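Local coordinates for peptide ABC transporter permease (PDB 6HZP), which probably imports small peptides across the membrane driven by the proton gradient, and binds 5-aminolevulinic acid, a peptide-like prodrug, in its central pocket, at residues A[131-136]-A[152-157]; A[161-166]-A[335-340]. One frame throughout, in Å; residues are numbered along the deposited sequence.

Contact 1: residues A[131-136]-A[152-157]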
ATOM      1  N   ASN A 131     -13.396  -2.806  -1.494  1.00 44.00           N
ATOM      2  CA  ASN A 131     -14.851  -2.694  -1.586  1.00 44.09           C
ATOM      3  C   ASN A 131     -15.369  -1.263  -1.524  1.00 48.13           C
ATOM      4  O   ASN A 131     -16.385  -0.989  -2.172  1.00 48.31           O
ATOM      5  CB  ASN A 131     -15.495  -3.585  -0.538  1.00 43.39           C
ATOM      6  CG  ASN A 131     -15.134  -5.039  -0.796  1.00 50.11           C
ATOM      7  OD1 ASN A 131     -15.222  -5.526  -1.929  1.00 41.52           O
ATOM      8  ND2 ASN A 131     -14.684  -5.762   0.213  1.00 33.46           N
ATOM      9  N   ILE A 132     -14.670  -0.340  -0.817  1.00 43.46           N
ATOM     10  CA  ILE A 132     -15.051   1.078  -0.830  1.00 42.96           C
ATOM     11  C   ILE A 132     -14.815   1.631  -2.253  1.00 46.65           C
ATOM     12  O   ILE A 132     -15.648   2.367  -2.775  1.00 46.74           O
ATOM     13  CB  ILE A 132     -14.346   1.925   0.284  1.00 45.40           C
ATOM     14  CG1 ILE A 132     -14.929   3.352   0.322  1.00 45.66           C
ATOM     15  CG2 ILE A 132     -12.807   1.983   0.118  1.00 45.21           C
ATOM     16  CD1 ILE A 132     -14.791   4.052   1.637  1.00 55.00           C
ATOM     17  N   SER A 133     -13.704   1.208  -2.887  1.00 43.53           N
ATOM     18  CA  SER A 133     -13.306   1.570  -4.254  1.00 43.48           C
ATOM     19  C   SER A 133     -14.302   1.009  -5.292  1.00 49.34           C
ATOM     20  O   SER A 133     -14.569   1.653  -6.310  1.00 49.42           O
ATOM     21  CB  SER A 133     -11.903   1.030  -4.535  1.00 47.10           C
ATOM     22  OG  SER A 133     -11.364   1.493  -5.760  1.00 60.15           O
ATOM     23  N   ASN A 134     -14.833  -0.204  -5.037  1.00 46.02           N
ATOM     24  CA  ASN A 134     -15.821  -0.843  -5.898  1.00 45.52           C
ATOM     25  C   ASN A 134     -17.126  -0.026  -5.900  1.00 50.67           C
ATOM     26  O   ASN A 134     -17.714   0.166  -6.972  1.00 51.66           O
ATOM     27  CB  ASN A 134     -16.089  -2.272  -5.423  1.00 43.04           C
ATOM     28  CG  ASN A 134     -16.902  -3.094  -6.393  1.00 59.25           C
ATOM     29  OD1 ASN A 134     -18.124  -2.946  -6.504  1.00 53.73           O
ATOM     30  ND2 ASN A 134     -16.251  -3.980  -7.127  1.00 51.41           N
ATOM     31  N   ILE A 135     -17.581   0.441  -4.706  1.00 46.65           N
ATOM     32  CA  ILE A 135     -18.805   1.250  -4.564  1.00 47.19           C
ATOM     33  C   ILE A 135     -18.670   2.559  -5.364  1.00 50.09           C
ATOM     34  O   ILE A 135     -19.634   2.949  -6.014  1.00 50.30           O
ATOM     35  CB  ILE A 135     -19.175   1.522  -3.063  1.00 50.19           C
ATOM     36  CG1 ILE A 135     -19.596   0.210  -2.353  1.00 50.61           C
ATOM     37  CG2 ILE A 135     -20.312   2.552  -2.938  1.00 51.02           C
ATOM     38  CD1 ILE A 135     -19.519   0.256  -0.854  1.00 54.61           C
ATOM     39  N   VAL A 136     -17.480   3.205  -5.344  1.00 44.30           N
ATOM     40  CA  VAL A 136     -17.228   4.451  -6.095  1.00 43.15           C
ATOM     41  C   VAL A 136     -17.497   4.260  -7.603  1.00 46.16           C
ATOM     42  O   VAL A 136     -18.131   5.110  -8.207  1.00 46.99           O
ATOM     43  CB  VAL A 136     -15.799   5.017  -5.821  1.00 45.68           C
ATOM     44  CG1 VAL A 136     -15.428   6.121  -6.811  1.00 45.55           C
ATOM     45  CG2 VAL A 136     -15.666   5.521  -4.382  1.00 44.77           C
ATOM     46  N   VAL A 152     -10.066  10.048  -9.759  1.00 42.46           N
ATOM     47  CA  VAL A 152      -9.003  11.041  -9.560  1.00 41.28           C
ATOM     48  C   VAL A 152      -9.347  11.848  -8.287  1.00 45.76           C
ATOM     49  O   VAL A 152      -8.477  12.052  -7.444  1.00 44.00           O
ATOM     50  CB  VAL A 152      -8.782  11.935 -10.816  1.00 44.74           C
ATOM     51  CG1 VAL A 152      -7.950  13.182 -10.483  1.00 44.11           C
ATOM     52  CG2 VAL A 152      -8.130  11.139 -11.945  1.00 44.10           C
ATOM     53  N   ILE A 153     -10.636  12.216  -8.114  1.00 43.94           N
ATOM     54  CA  ILE A 153     -11.109  12.894  -6.900  1.00 43.42           C
ATOM     55  C   ILE A 153     -11.033  11.915  -5.703  1.00 47.80           C
ATOM     56  O   ILE A 153     -10.573  12.295  -4.630  1.00 46.50           O
ATOM     57  CB  ILE A 153     -12.545  13.477  -7.105  1.00 46.64           C
ATOM     58  CG1 ILE A 153     -12.514  14.645  -8.138  1.00 47.40           C
ATOM     59  CG2 ILE A 153     -13.168  13.937  -5.760  1.00 45.83           C
ATOM     60  CD1 ILE A 153     -13.874  15.039  -8.724  1.00 50.86           C
ATOM     61  N   PHE A 154     -11.470  10.663  -5.879  1.00 45.90           N
ATOM     62  CA  PHE A 154     -11.426   9.686  -4.787  1.00 45.89           C
ATOM     63  C   PHE A 154      -9.999   9.470  -4.233  1.00 51.90           C
ATOM     64  O   PHE A 154      -9.819   9.459  -3.019  1.00 50.88           O
ATOM     65  CB  PHE A 154     -12.038   8.343  -5.233  1.00 47.33           C
ATOM     66  CG  PHE A 154     -12.121   7.310  -4.136  1.00 47.81           C
ATOM     67  CD1 PHE A 154     -12.850   7.557  -2.981  1.00 50.63           C
ATOM     68  CD2 PHE A 154     -11.416   6.116  -4.229  1.00 49.31           C
ATOM     69  CE1 PHE A 154     -12.901   6.616  -1.953  1.00 51.38           C
ATOM     70  CE2 PHE A 154     -11.460   5.180  -3.198  1.00 51.95           C
ATOM     71  CZ  PHE A 154     -12.212   5.430  -2.071  1.00 50.29           C
ATOM     72  N   TYR A 155      -8.992   9.332  -5.113  1.00 50.15           N
ATOM     73  CA  TYR A 155      -7.611   9.107  -4.680  1.00 49.50           C
ATOM     74  C   TYR A 155      -6.900  10.386  -4.196  1.00 53.10           C
ATOM     75  O   TYR A 155      -5.800  10.288  -3.655  1.00 52.79           O
ATOM     76  CB  TYR A 155      -6.818   8.372  -5.767  1.00 51.67           C
ATOM     77  CG  TYR A 155      -7.397   7.003  -6.074  1.00 55.35           C
ATOM     78  CD1 TYR A 155      -7.617   6.072  -5.061  1.00 57.80           C
ATOM     79  CD2 TYR A 155      -7.679   6.619  -7.379  1.00 57.02           C
ATOM     80  CE1 TYR A 155      -8.158   4.818  -5.332  1.00 59.46           C
ATOM     81  CE2 TYR A 155      -8.203   5.357  -7.665  1.00 58.55           C
ATOM     82  CZ  TYR A 155      -8.430   4.455  -6.639  1.00 68.20           C
ATOM     83  OH  TYR A 155      -8.937   3.203  -6.918  1.00 73.48           O
ATOM     84  N   MET A 156      -7.538  11.566  -4.309  1.00 49.68           N
ATOM     85  CA  MET A 156      -7.017  12.801  -3.712  1.00 48.59           C
ATOM     86  C   MET A 156      -7.184  12.675  -2.199  1.00 49.79           C
ATOM     87  O   MET A 156      -6.288  13.074  -1.469  1.00 49.65           O
ATOM     88  CB  MET A 156      -7.774  14.052  -4.183  1.00 51.90           C
ATOM     89  CG  MET A 156      -7.089  14.804  -5.270  1.00 56.78           C
ATOM     90  SD  MET A 156      -8.164  16.087  -5.958  1.00 63.17           S
ATOM     91  CE  MET A 156      -8.619  16.971  -4.456  1.00 59.55           C
ATOM     92  N   SER A 157      -8.332  12.134  -1.729  1.00 45.03           N
ATOM     93  CA  SER A 157      -8.597  11.936  -0.300  1.00 44.61           C
ATOM     94  C   SER A 157      -7.536  11.039   0.346  1.00 48.91           C
ATOM     95  O   SER A 157      -7.131  11.291   1.484  1.00 48.27           O
ATOM     96  CB  SER A 157      -9.990  11.349  -0.071  1.00 47.54           C
ATOM     97  OG  SER A 157     -10.100   9.982  -0.429  1.00 52.88           O
TER

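Contact 2: residues A[161-166]-A[335-340]. With FVT (5-azanyl-4-oxidanylidene-pentanoic acid), chain B.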
ATOM      1  N   GLY A 161      -4.991  12.675   3.290  1.00 41.97           N
ATOM      2  CA  GLY A 161      -4.872  12.078   4.616  1.00 41.53           C
ATOM      3  C   GLY A 161      -3.443  11.657   4.918  1.00 46.88           C
ATOM      4  O   GLY A 161      -2.948  11.880   6.025  1.00 47.30           O
ATOM      5  N   ALA A 162      -2.760  11.067   3.911  1.00 43.63           N
ATOM      6  CA  ALA A 162      -1.355  10.648   3.981  1.00 42.69           C
ATOM      7  C   ALA A 162      -0.390  11.829   4.210  1.00 47.27           C
ATOM      8  O   ALA A 162       0.664  11.644   4.813  1.00 47.19           O
ATOM      9  CB  ALA A 162      -0.973   9.931   2.693  1.00 42.87           C
ATOM     10  N   LEU A 163      -0.740  13.018   3.697  1.00 44.57           N
ATOM     11  CA  LEU A 163       0.048  14.251   3.813  1.00 44.87           C
ATOM     12  C   LEU A 163      -0.133  14.913   5.175  1.00 48.30           C
ATOM     13  O   LEU A 163       0.854  15.315   5.792  1.00 47.97           O
ATOM     14  CB  LEU A 163      -0.384  15.241   2.692  1.00 45.70           C
ATOM     15  CG  LEU A 163       0.177  16.678   2.750  1.00 51.80           C
ATOM     16  CD1 LEU A 163       1.696  16.672   2.856  1.00 52.08           C
ATOM     17  CD2 LEU A 163      -0.265  17.498   1.535  1.00 53.97           C
ATOM     18  N   ILE A 164      -1.391  15.033   5.638  1.00 45.13           N
ATOM     19  CA  ILE A 164      -1.731  15.767   6.862  1.00 45.71           C
ATOM     20  C   ILE A 164      -1.443  14.992   8.167  1.00 49.40           C
ATOM     21  O   ILE A 164      -1.015  15.621   9.136  1.00 49.99           O
ATOM     22  CB  ILE A 164      -3.217  16.261   6.790  1.00 49.58           C
ATOM     23  CG1 ILE A 164      -3.423  17.197   5.554  1.00 50.37           C
ATOM     24  CG2 ILE A 164      -3.624  17.032   8.062  1.00 51.00           C
ATOM     25  CD1 ILE A 164      -4.842  17.435   5.162  1.00 54.02           C
ATOM     26  N   SER A 165      -1.697  13.675   8.228  1.00 45.16           N
ATOM     27  CA  SER A 165      -1.515  12.921   9.480  1.00 44.73           C
ATOM     28  C   SER A 165      -0.061  12.879  10.033  1.00 48.48           C
ATOM     29  O   SER A 165       0.080  13.036  11.240  1.00 48.32           O
ATOM     30  CB  SER A 165      -2.082  11.514   9.362  1.00 47.19           C
ATOM     31  OG  SER A 165      -1.487  10.760   8.323  1.00 53.52           O
ATOM     32  N   PRO A 166       1.024  12.717   9.237  1.00 44.95           N
ATOM     33  CA  PRO A 166       2.376  12.767   9.826  1.00 44.70           C
ATOM     34  C   PRO A 166       2.736  14.156  10.373  1.00 50.00           C
ATOM     35  O   PRO A 166       3.469  14.243  11.350  1.00 49.97           O
ATOM     36  CB  PRO A 166       3.292  12.350   8.663  1.00 45.92           C
ATOM     37  CG  PRO A 166       2.376  11.770   7.618  1.00 50.33           C
ATOM     38  CD  PRO A 166       1.105  12.527   7.779  1.00 46.30           C
ATOM     39  N   PHE A 335       9.069  12.720   6.927  1.00 46.90           N
ATOM     40  CA  PHE A 335       9.642  12.016   5.767  1.00 45.96           C
ATOM     41  C   PHE A 335       8.514  11.293   4.975  1.00 47.39           C
ATOM     42  O   PHE A 335       8.637  11.123   3.761  1.00 46.71           O
ATOM     43  CB  PHE A 335      10.681  10.953   6.207  1.00 47.61           C
ATOM     44  CG  PHE A 335      12.055  11.458   6.571  1.00 49.25           C
ATOM     45  CD1 PHE A 335      12.814  12.175   5.655  1.00 52.49           C
ATOM     46  CD2 PHE A 335      12.648  11.101   7.775  1.00 51.03           C
ATOM     47  CE1 PHE A 335      14.100  12.610   5.980  1.00 54.06           C
ATOM     48  CE2 PHE A 335      13.939  11.526   8.091  1.00 54.28           C
ATOM     49  CZ  PHE A 335      14.659  12.270   7.191  1.00 52.91           C
ATOM     50  N   GLN A 336       7.436  10.861   5.675  1.00 42.50           N
ATOM     51  CA  GLN A 336       6.286  10.168   5.068  1.00 41.53           C
ATOM     52  C   GLN A 336       5.312  11.119   4.330  1.00 45.00           C
ATOM     53  O   GLN A 336       4.405  10.618   3.671  1.00 44.49           O
ATOM     54  CB  GLN A 336       5.505   9.370   6.144  1.00 41.93           C
ATOM     55  CG  GLN A 336       6.332   8.354   6.947  1.00 40.70           C
ATOM     56  CD  GLN A 336       7.295   7.567   6.092  1.00 51.90           C
ATOM     57  OE1 GLN A 336       8.515   7.570   6.320  1.00 44.56           O
ATOM     58  NE2 GLN A 336       6.770   6.869   5.088  1.00 45.51           N
ATOM     59  N   SER A 337       5.476  12.460   4.461  1.00 40.44           N
ATOM     60  CA  SER A 337       4.633  13.458   3.805  1.00 40.33           C
ATOM     61  C   SER A 337       5.182  13.908   2.442  1.00 45.78           C
ATOM     62  O   SER A 337       4.421  14.488   1.659  1.00 46.47           O
ATOM     63  CB  SER A 337       4.460  14.681   4.700  1.00 43.61           C
ATOM     64  OG  SER A 337       3.687  14.362   5.844  1.00 52.32           O
ATOM     65  N   ILE A 338       6.473  13.624   2.140  1.00 42.18           N
ATOM     66  CA  ILE A 338       7.114  14.022   0.883  1.00 42.34           C
ATOM     67  C   ILE A 338       6.420  13.342  -0.277  1.00 47.59           C
ATOM     68  O   ILE A 338       5.995  14.027  -1.212  1.00 47.88           O
ATOM     69  CB  ILE A 338       8.648  13.718   0.874  1.00 45.63           C
ATOM     70  CG1 ILE A 338       9.414  14.538   1.948  1.00 45.23           C
ATOM     71  CG2 ILE A 338       9.252  13.981  -0.514  1.00 47.34           C
ATOM     72  CD1 ILE A 338      10.675  13.869   2.429  1.00 49.16           C
ATOM     73  N   ASN A 339       6.293  12.000  -0.224  1.00 44.29           N
ATOM     74  CA  ASN A 339       5.651  11.250  -1.305  1.00 43.83           C
ATOM     75  C   ASN A 339       4.197  11.715  -1.592  1.00 48.50           C
ATOM     76  O   ASN A 339       3.944  12.106  -2.727  1.00 48.18           O
ATOM     77  CB  ASN A 339       5.733   9.746  -1.061  1.00 44.40           C
ATOM     78  CG  ASN A 339       5.187   8.927  -2.205  1.00 61.50           C
ATOM     79  OD1 ASN A 339       3.972   8.717  -2.317  1.00 52.74           O
ATOM     80  ND2 ASN A 339       6.060   8.457  -3.090  1.00 52.64           N
ATOM     81  N   PRO A 340       3.238  11.722  -0.632  1.00 45.85           N
ATOM     82  CA  PRO A 340       1.881  12.201  -0.962  1.00 46.00           C
ATOM     83  C   PRO A 340       1.804  13.665  -1.413  1.00 52.56           C
ATOM     84  O   PRO A 340       0.960  13.978  -2.249  1.00 53.73           O
ATOM     85  CB  PRO A 340       1.097  11.963   0.327  1.00 47.36           C
ATOM     86  CG  PRO A 340       2.125  11.957   1.409  1.00 51.12           C
ATOM     87  CD  PRO A 340       3.324  11.303   0.782  1.00 46.65           C
TER
HETATM   88  C1  FVT B 501       2.563   6.694   0.834  1.00 91.94           C
HETATM   89  C3  FVT B 501       1.010   7.159  -1.077  1.00 94.23           C
HETATM   90  O2  FVT B 501       1.563   6.889  -2.123  1.00 95.24           O
HETATM   91  C4  FVT B 501      -0.474   6.918  -0.879  1.00 94.02           C
HETATM   92  N   FVT B 501      -1.252   6.880  -2.106  1.00 94.25           N
HETATM   93  C   FVT B 501       1.776   7.750   0.078  1.00 92.52           C
HETATM   94  C2  FVT B 501       3.767   7.237   1.549  1.00 92.37           C
HETATM   95  O   FVT B 501       4.908   6.990   1.204  1.00 92.36           O
HETATM   96  O1  FVT B 501       3.473   7.979   2.587  1.00 92.79           O

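Contact 1: residues A[131-136]-A[152-157]
The ring of Phe-154 packs against the flank of helix 110-138 at Ile-132 and Val-136, and these contacts form the tight half of the contact. Val-136 sends its CG2 methyl over one face of the ring, 3.8 Å from the centroid, in a CH-pi contact offset toward the rim, so that its nearest atom is CD1 at 3.7 Å. Ile-132 arrives near the ring plane instead, its CG2 lying 4.1 Å from Phe-154 CZ. The backbone of Ser-133 adds a looser touch, its CA 4.2 Å from Phe-154 CE2. With CG anti to the backbone N (chi1 -176°), the Phe-154 ring spans the 11.4 Å between the short axes, which run roughly antiparallel at 149°. Behind the ring, Ser-157 OG donates a 2.7 Å hydrogen bond to Phe-154 O, engaging the carbonyl one turn back in the same helix.

The loose side is polar. Here Tyr-155, on the surface, extends its ring toward helix 110-138, and Ser-133 OG gives a weak hydrogen bond to Tyr-155 OH at 3.2 Å, a pairing that covers far less area than the phenylalanine does. The Tyr-155 side chain lies about 7 Å from the bound 5-aminolevulinic acid, which places this polar edge close to the ligand pocket. Helix 16-44 packs beside the tight part, where Leu-21 meets Ile-135 and Val-136 and Glu-25 meets Phe-154 and Ser-157, while Asn-131, Asn-134 and Ile-135 turn to Thr-87 at the start of helix 87-106.

Contact 2: residues A[161-166]-A[335-340]
At the interface between the two six-helix bundles of the major facilitator fold, Ala-162 and Leu-163 of helix 147-174 meet Ser-337 and Pro-340 of helix 335-355. The short axes approach to 8.0 Å and run nearly antiparallel, at 158°, close enough for backbone atoms to share in the packing. The methyl of Ala-162 presses on the Pro-340 ring, CB to CB at 3.7 Å, and Pro-340 CG also sits 3.7 Å from Ala-162 O. Leu-163 lays its CD1 branch beside Ser-337 CB.

One hydrogen bond joins the helices here. Ser-337 OG donates to Leu-163 O at 3.0 Å, tilted from the carbonyl plane, with a C=O...donor angle of 132°. Its chi1 of -68° sets OG anti to the serine's own carbonyl carbon and points it at helix 147-174, where the Pro-166 ring packs against the same hydroxyl, CG to OG at 3.4 Å.

Both segments are kinked at a proline, since neither Pro-166 nor Pro-340 has an N-H for the preceding turn. In helix 335-355 the kink lies in the ligand pocket: Gln-336 O, one turn before Pro-340, stands 3.0 Å from O1 of the 5-aminolevulinic acid carboxylate. Asn-339 faces the ligand too, and its ND2 is hydrogen-bonded to Glu-410 OE1, which probably holds the amide's rotation. Asn-339 OD1 lies 3.0 Å from the ligand's keto oxygen O2, two acceptors side by side, while Pro-340 CD, on the same helix turn, lies 3.8 Å from the carboxylate oxygen O1.

In the fold
From the N terminus, helix 16-44 comes first and touches residues of both contacts. Contact 1 closes the short connection between consecutive helices 110-138 and 147-174, with 15 residues between its segments. Contact 2 opens four residues further along helix 147-174 and is long-range: its partner, 335-340, follows 168 intervening residues that include helices 178-204, 217-243, 249-273 and 279-303. The two are therefore in series, neither nested nor crossed, with centres 18 Å apart. Helix 147-174 is their common element: contact 1 ties it to its neighbour within the N-terminal bundle, and contact 2 carries it across to the C-terminal bundle, beside the ligand pocket.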